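Local coordinates for Mll8374 protein (Mesorhizobium loti, PDB 3B5E) that is probably a serine carboxylesterase of the alpha/beta-hydrolase fold, cleaving carboxylic ester bonds, at residues 90-95 / 126-131; 116-121 / 141-146. All coordinates share one frame; numbering follows the deposited sequence.

Interaction 1: 90-95 / 126-131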
loop_
_atom_site.group_PDB
_atom_site.type_symbol
_atom_site.label_atom_id
_atom_site.label_comp_id
_atom_site.label_asym_id
_atom_site.label_seq_id
_atom_site.Cartn_x
_atom_site.Cartn_y
_atom_site.Cartn_z
ATOM N N ALA A 90 11.944 -10.625 -2.543
ATOM C CA ALA A 90 11.257 -11.889 -2.339
ATOM C C ALA A 90 9.802 -11.653 -1.977
ATOM O O ALA A 90 8.910 -12.313 -2.512
ATOM C CB ALA A 90 11.958 -12.737 -1.266
ATOM N N GLU A 91 9.573 -10.730 -1.055
ATOM C CA GLU A 91 8.228 -10.460 -0.536
ATOM C C GLU A 91 7.371 -9.738 -1.557
ATOM O O GLU A 91 6.176 -10.010 -1.675
ATOM C CB GLU A 91 8.322 -9.707 0.794
ATOM C CG GLU A 91 9.015 -10.506 1.912
ATOM C CD GLU A 91 8.313 -11.826 2.216
ATOM O OE1 GLU A 91 7.078 -11.840 2.413
ATOM O OE2 GLU A 91 9.007 -12.861 2.237
ATOM N N THR A 92 7.990 -8.859 -2.334
ATOM C CA THR A 92 7.284 -8.162 -3.392
ATOM C C THR A 92 6.873 -9.164 -4.501
ATOM O O THR A 92 5.756 -9.092 -5.022
ATOM C CB THR A 92 8.105 -6.951 -3.920
ATOM O OG1 THR A 92 8.505 -6.110 -2.822
ATOM C CG2 THR A 92 7.315 -6.128 -4.906
ATOM N N ALA A 93 7.756 -10.112 -4.833
ATOM C CA ALA A 93 7.455 -11.179 -5.801
ATOM C C ALA A 93 6.311 -12.054 -5.302
ATOM O O ALA A 93 5.381 -12.392 -6.059
ATOM C CB ALA A 93 8.698 -12.034 -6.075
ATOM N N ALA A 94 6.390 -12.448 -4.035
ATOM C CA ALA A 94 5.340 -13.235 -3.413
ATOM C C ALA A 94 4.020 -12.478 -3.434
ATOM O O ALA A 94 2.981 -13.052 -3.787
ATOM C CB ALA A 94 5.729 -13.637 -2.000
ATOM N N PHE A 95 4.049 -11.192 -3.093
ATOM C CA PHE A 95 2.811 -10.405 -3.055
ATOM C C PHE A 95 2.150 -10.199 -4.434
ATOM O O PHE A 95 0.904 -10.217 -4.540
ATOM C CB PHE A 95 3.035 -9.081 -2.352
ATOM C CG PHE A 95 1.758 -8.389 -1.976
ATOM C CD1 PHE A 95 1.061 -8.764 -0.829
ATOM C CD2 PHE A 95 1.230 -7.400 -2.799
ATOM C CE1 PHE A 95 -0.129 -8.134 -0.480
ATOM C CE2 PHE A 95 0.044 -6.760 -2.464
ATOM C CZ PHE A 95 -0.647 -7.142 -1.308
ATOM N N SER A 126 5.078 0.614 -3.311
ATOM C CA SER A 126 5.930 1.329 -4.272
ATOM C C SER A 126 6.941 0.360 -4.891
ATOM O O SER A 126 7.217 0.407 -6.086
ATOM C CB SER A 126 6.638 2.517 -3.602
ATOM O OG SER A 126 7.564 2.075 -2.622
ATOM N N SER A 127 7.480 -0.543 -4.086
ATOM C CA SER A 127 8.391 -1.579 -4.605
ATOM C C SER A 127 7.720 -2.506 -5.621
ATOM O O SER A 127 8.335 -2.906 -6.601
ATOM C CB SER A 127 8.939 -2.415 -3.440
ATOM O OG SER A 127 9.739 -1.591 -2.644
ATOM N N LEU A 128 6.461 -2.850 -5.338
ATOM C CA LEU A 128 5.662 -3.670 -6.223
ATOM C C LEU A 128 5.529 -2.989 -7.577
ATOM O O LEU A 128 5.699 -3.633 -8.615
ATOM C CB LEU A 128 4.300 -3.963 -5.591
ATOM C CG LEU A 128 3.293 -4.820 -6.371
ATOM C CD1 LEU A 128 3.810 -6.258 -6.627
ATOM C CD2 LEU A 128 1.947 -4.790 -5.643
HETATM N N MSE A 129 5.201 -1.695 -7.572
HETATM C CA MSE A 129 5.102 -0.925 -8.826
HETATM C C MSE A 129 6.391 -0.965 -9.654
HETATM O O MSE A 129 6.342 -1.098 -10.869
HETATM C CB MSE A 129 4.748 0.551 -8.556
HETATM C CG MSE A 129 3.354 0.769 -7.996
HETATM SE SE MSE A 129 3.152 2.639 -7.342
HETATM C CE MSE A 129 3.926 3.446 -8.820
ATOM N N LEU A 130 7.537 -0.851 -8.985
ATOM C CA LEU A 130 8.815 -0.736 -9.677
ATOM C C LEU A 130 9.371 -2.074 -10.106
ATOM O O LEU A 130 10.026 -2.169 -11.135
ATOM C CB LEU A 130 9.805 0.011 -8.796
ATOM C CG LEU A 130 9.482 1.509 -8.669
ATOM C CD1 LEU A 130 10.149 2.057 -7.428
ATOM C CD2 LEU A 130 9.887 2.274 -9.940
ATOM N N LEU A 131 9.067 -3.116 -9.347
ATOM C CA LEU A 131 9.615 -4.434 -9.605
ATOM C C LEU A 131 8.670 -5.356 -10.407
ATOM O O LEU A 131 9.149 -6.279 -11.060
ATOM C CB LEU A 131 10.001 -5.096 -8.287
ATOM C CG LEU A 131 11.135 -4.463 -7.465
ATOM C CD1 LEU A 131 11.214 -5.083 -6.083
ATOM C CD2 LEU A 131 12.524 -4.586 -8.153
#
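Thr92 and Phe95 meet Ser127, Leu128 and Leu131 in a buried helix-helix contact of what appears to be an alpha/beta-hydrolase fold, where helix 85-106 packs across helix 120-131. The two short segments cross almost at right angles, with a signed crossing angle of -80° and 9.5 Å between their axes. No hydrogen bond joins them, and the interface is mainly carbon against carbon.

Leu128 reaches both residues of the other helix. Its CG stands anti to the backbone N (chi1 180°), which carries the two methyl groups off the helix to separate targets: CD1 comes to 3.8 Å from Thr92 O, while CD2 points at the ring of Phe95. That ring, its CG likewise anti to the backbone N (chi1 -166°), presents an edge to Leu128, and the two side chains run roughly perpendicular. Phe18 meets the same ring edge-to-face, and Phe98 and Leu124 also touch it. With an alanine in place of Leu128, both methyl contacts would go, and a gap would probably open beside the Phe95 ring edge and next to the Thr92 carbonyl.

Thr92 points its CB at helix 120-131. In the conformer described, one of two in the model, CG2 lies against the backbone at Ser127 and Leu128 and 4.2 Å from Leu131 CD1; its very short approach to Leu128 CA is doubtful. The polar branch turns back to its own helix, where OG1 bonds to Ile88 O. Ser127 does the same, giving OG to Asn123 O, so both hydroxyls find partners in their own helices, although Thr92 OG1 still lies 3.8 Å from Ser127 CB. At the Phe95 edge, CD2 of the ring meets Leu128 CD2 at 3.9 Å, close to the ring plane.

Interaction 2: 116-121 / 141-146; sequences LGYSNG and LLRPMP. With EDO (1,2-ethanediol), chain I.
The probable nucleophile elbow, Gly117-Tyr118-Ser119-Asn120-Gly121, is held here against the end of the neighbouring parallel strand, with Ser119 beside the loop at Arg143. Two nearly straight backbone bonds make the join. Leu142 N gives its hydrogen to Gly117 O at 2.9 Å, and Leu142 O takes one from Ser119 N at 2.8 Å. Leu142 thus bridges the last strand residues and the turn itself, and a CA-H...O contact from Ser119 CA to Arg143 O carries the pairing one residue further.

Ser119 has the strained backbone of a tight strand-to-helix turn (phi 59°, psi -118°). Gly117 suits the bend, since a CB there would run into Gly121 O.

Tyr118 has its CG anti to the backbone N (chi1 173°), which brings one ring edge to the partner strand: CD1 lies 3.6 Å from Leu142 O, and CE1 is 3.9 Å from Arg143 CG, near the ring plane. Ser119 CB sits above one face, toward the rim, and Tyr118 OH bonds to His199 O. Two residues before Tyr118, Leu116 CD1 meets Leu142 CD1 at 4.0 Å. The Arg143 guanidinium leads away to Gly198 O, Ile164 O and Asp205, tying this loop to the one that carries His199.

An ethanediol, probably from the crystallisation liquor, bridges the two segments. Its O1 is 2.8 Å from Ser119 OG, which also bonds to His199 NE2, and 3.2 Å from Asn120 N, an amide position that commonly lines the oxyanion hole in this fold; its O2 donates to Arg143 O at 2.7 Å. A serine on a sharp turn between strand and helix, within bonding distance of a histidine, is typical of the alpha/beta-hydrolase nucleophile elbow.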
loop_
_atom_site.group_PDB
_atom_site.type_symbol
_atom_site.label_atom_id
_atom_site.label_comp_id
_atom_site.label_asym_id
_atom_site.label_seq_id
_atom_site.Cartn_x
_atom_site.Cartn_y
_atom_site.Cartn_z
ATOM N N LEU A 116 -3.513 0.589 -1.112
ATOM C CA LEU A 116 -3.381 1.553 -0.007
ATOM C C LEU A 116 -2.450 0.987 1.072
ATOM O O LEU A 116 -2.818 0.040 1.779
ATOM C CB LEU A 116 -4.770 1.888 0.575
ATOM C CG LEU A 116 -4.870 2.745 1.862
ATOM C CD1 LEU A 116 -4.431 4.217 1.604
ATOM C CD2 LEU A 116 -6.260 2.680 2.517
ATOM N N GLY A 117 -1.258 1.592 1.209
ATOM C CA GLY A 117 -0.260 1.172 2.186
ATOM C C GLY A 117 0.064 2.287 3.158
ATOM O O GLY A 117 0.018 3.483 2.825
ATOM N N TYR A 118 0.377 1.881 4.368
ATOM C CA TYR A 118 0.893 2.758 5.407
ATOM C C TYR A 118 2.306 2.379 5.782
ATOM O O TYR A 118 2.569 1.239 6.212
ATOM C CB TYR A 118 -0.006 2.701 6.624
ATOM C CG TYR A 118 0.510 3.455 7.842
ATOM C CD1 TYR A 118 1.024 4.741 7.733
ATOM C CD2 TYR A 118 0.453 2.868 9.116
ATOM C CE1 TYR A 118 1.473 5.424 8.842
ATOM C CE2 TYR A 118 0.901 3.527 10.224
ATOM C CZ TYR A 118 1.447 4.802 10.088
ATOM O OH TYR A 118 1.871 5.477 11.205
ATOM N N SER A 119 3.209 3.351 5.590
ATOM C CA SER A 119 4.590 3.277 6.042
ATOM C C SER A 119 5.283 2.048 5.394
ATOM O O SER A 119 5.398 2.012 4.170
ATOM C CB SER A 119 4.625 3.331 7.567
ATOM O OG SER A 119 5.892 3.742 8.025
ATOM N N ASN A 120 5.750 1.080 6.179
ATOM C CA ASN A 120 6.313 -0.160 5.628
ATOM C C ASN A 120 5.398 -0.762 4.542
ATOM O O ASN A 120 5.866 -1.168 3.493
ATOM C CB ASN A 120 6.555 -1.143 6.764
ATOM C CG ASN A 120 7.249 -2.431 6.319
ATOM O OD1 ASN A 120 6.830 -3.497 6.726
ATOM N ND2 ASN A 120 8.303 -2.331 5.503
ATOM N N GLY A 121 4.079 -0.756 4.775
ATOM C CA GLY A 121 3.141 -1.244 3.761
ATOM C C GLY A 121 3.113 -0.424 2.478
ATOM O O GLY A 121 2.951 -0.981 1.392
ATOM N N LEU A 141 -0.111 6.060 -0.926
ATOM C CA LEU A 141 1.060 5.770 -0.139
ATOM C C LEU A 141 1.100 6.745 1.043
ATOM O O LEU A 141 1.376 7.940 0.868
ATOM C CB LEU A 141 2.347 5.936 -0.978
ATOM C CG LEU A 141 2.441 5.161 -2.307
ATOM C CD1 LEU A 141 3.766 5.431 -2.993
ATOM C CD2 LEU A 141 2.247 3.661 -2.150
ATOM N N LEU A 142 0.843 6.232 2.238
ATOM C CA LEU A 142 0.752 7.075 3.433
ATOM C C LEU A 142 2.074 6.970 4.192
ATOM O O LEU A 142 2.475 5.870 4.590
ATOM C CB LEU A 142 -0.408 6.644 4.308
ATOM C CG LEU A 142 -1.786 6.616 3.641
ATOM C CD1 LEU A 142 -2.865 6.267 4.679
ATOM C CD2 LEU A 142 -2.081 7.926 2.907
ATOM N N ARG A 143 2.748 8.110 4.357
ATOM C CA ARG A 143 4.063 8.204 5.017
ATOM C C ARG A 143 5.135 7.251 4.441
ATOM O O ARG A 143 5.773 6.520 5.187
ATOM C CB ARG A 143 3.952 8.033 6.519
ATOM C CG ARG A 143 2.769 8.714 7.172
ATOM C CD ARG A 143 2.848 10.243 7.104
ATOM N NE ARG A 143 1.726 10.753 7.876
ATOM C CZ ARG A 143 0.487 10.858 7.415
ATOM N NH1 ARG A 143 0.185 10.612 6.145
ATOM N NH2 ARG A 143 -0.468 11.252 8.227
ATOM N N PRO A 144 5.351 7.267 3.099
ATOM C CA PRO A 144 6.306 6.393 2.456
ATOM C C PRO A 144 7.722 6.986 2.394
ATOM O O PRO A 144 7.922 8.138 2.719
ATOM C CB PRO A 144 5.757 6.299 1.034
ATOM C CG PRO A 144 5.226 7.732 0.828
ATOM C CD PRO A 144 4.656 8.129 2.118
HETATM N N MSE A 145 8.673 6.170 1.972
HETATM C CA MSE A 145 10.037 6.581 1.690
HETATM C C MSE A 145 10.605 5.652 0.632
HETATM O O MSE A 145 10.071 4.579 0.430
HETATM C CB MSE A 145 10.905 6.558 2.966
HETATM C CG MSE A 145 11.211 5.176 3.519
HETATM SE SE MSE A 145 12.445 5.276 4.996
HETATM C CE MSE A 145 14.054 5.861 4.050
ATOM N N PRO A 146 11.681 6.073 -0.075
ATOM C CA PRO A 146 12.388 5.131 -0.937
ATOM C C PRO A 146 13.082 4.057 -0.104
ATOM O O PRO A 146 13.629 4.351 0.961
ATOM C CB PRO A 146 13.435 6.012 -1.670
ATOM C CG PRO A 146 12.958 7.450 -1.462
ATOM C CD PRO A 146 12.290 7.416 -0.114
HETATM C C1 EDO I . 9.301 3.621 6.841
HETATM O O1 EDO I . 8.337 2.644 7.192
HETATM C C2 EDO I . 8.616 4.950 6.554
HETATM O O2 EDO I . 8.054 5.058 5.227
#

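In the fold
Helix 120-131 ties the two contacts together: it starts just after the serine of interaction 2, and its C-terminal half makes one side of interaction 1. Their centres are 13 Å apart, yet they touch, Ser126 CB meeting Leu141 CD1 at 4.1 Å. Interaction 2 sits deeper, about 6 Å from the centre of the chain against about 11 Å for interaction 1, and joins the two strands of a beta-alpha-beta unit; interaction 1 sets that unit's helix against helix 85-106. The probable triad of Ser119, His199 and Asp169 belongs to the interaction 2 end, whereas 90-95 / 126-131 packs the helix layer behind it.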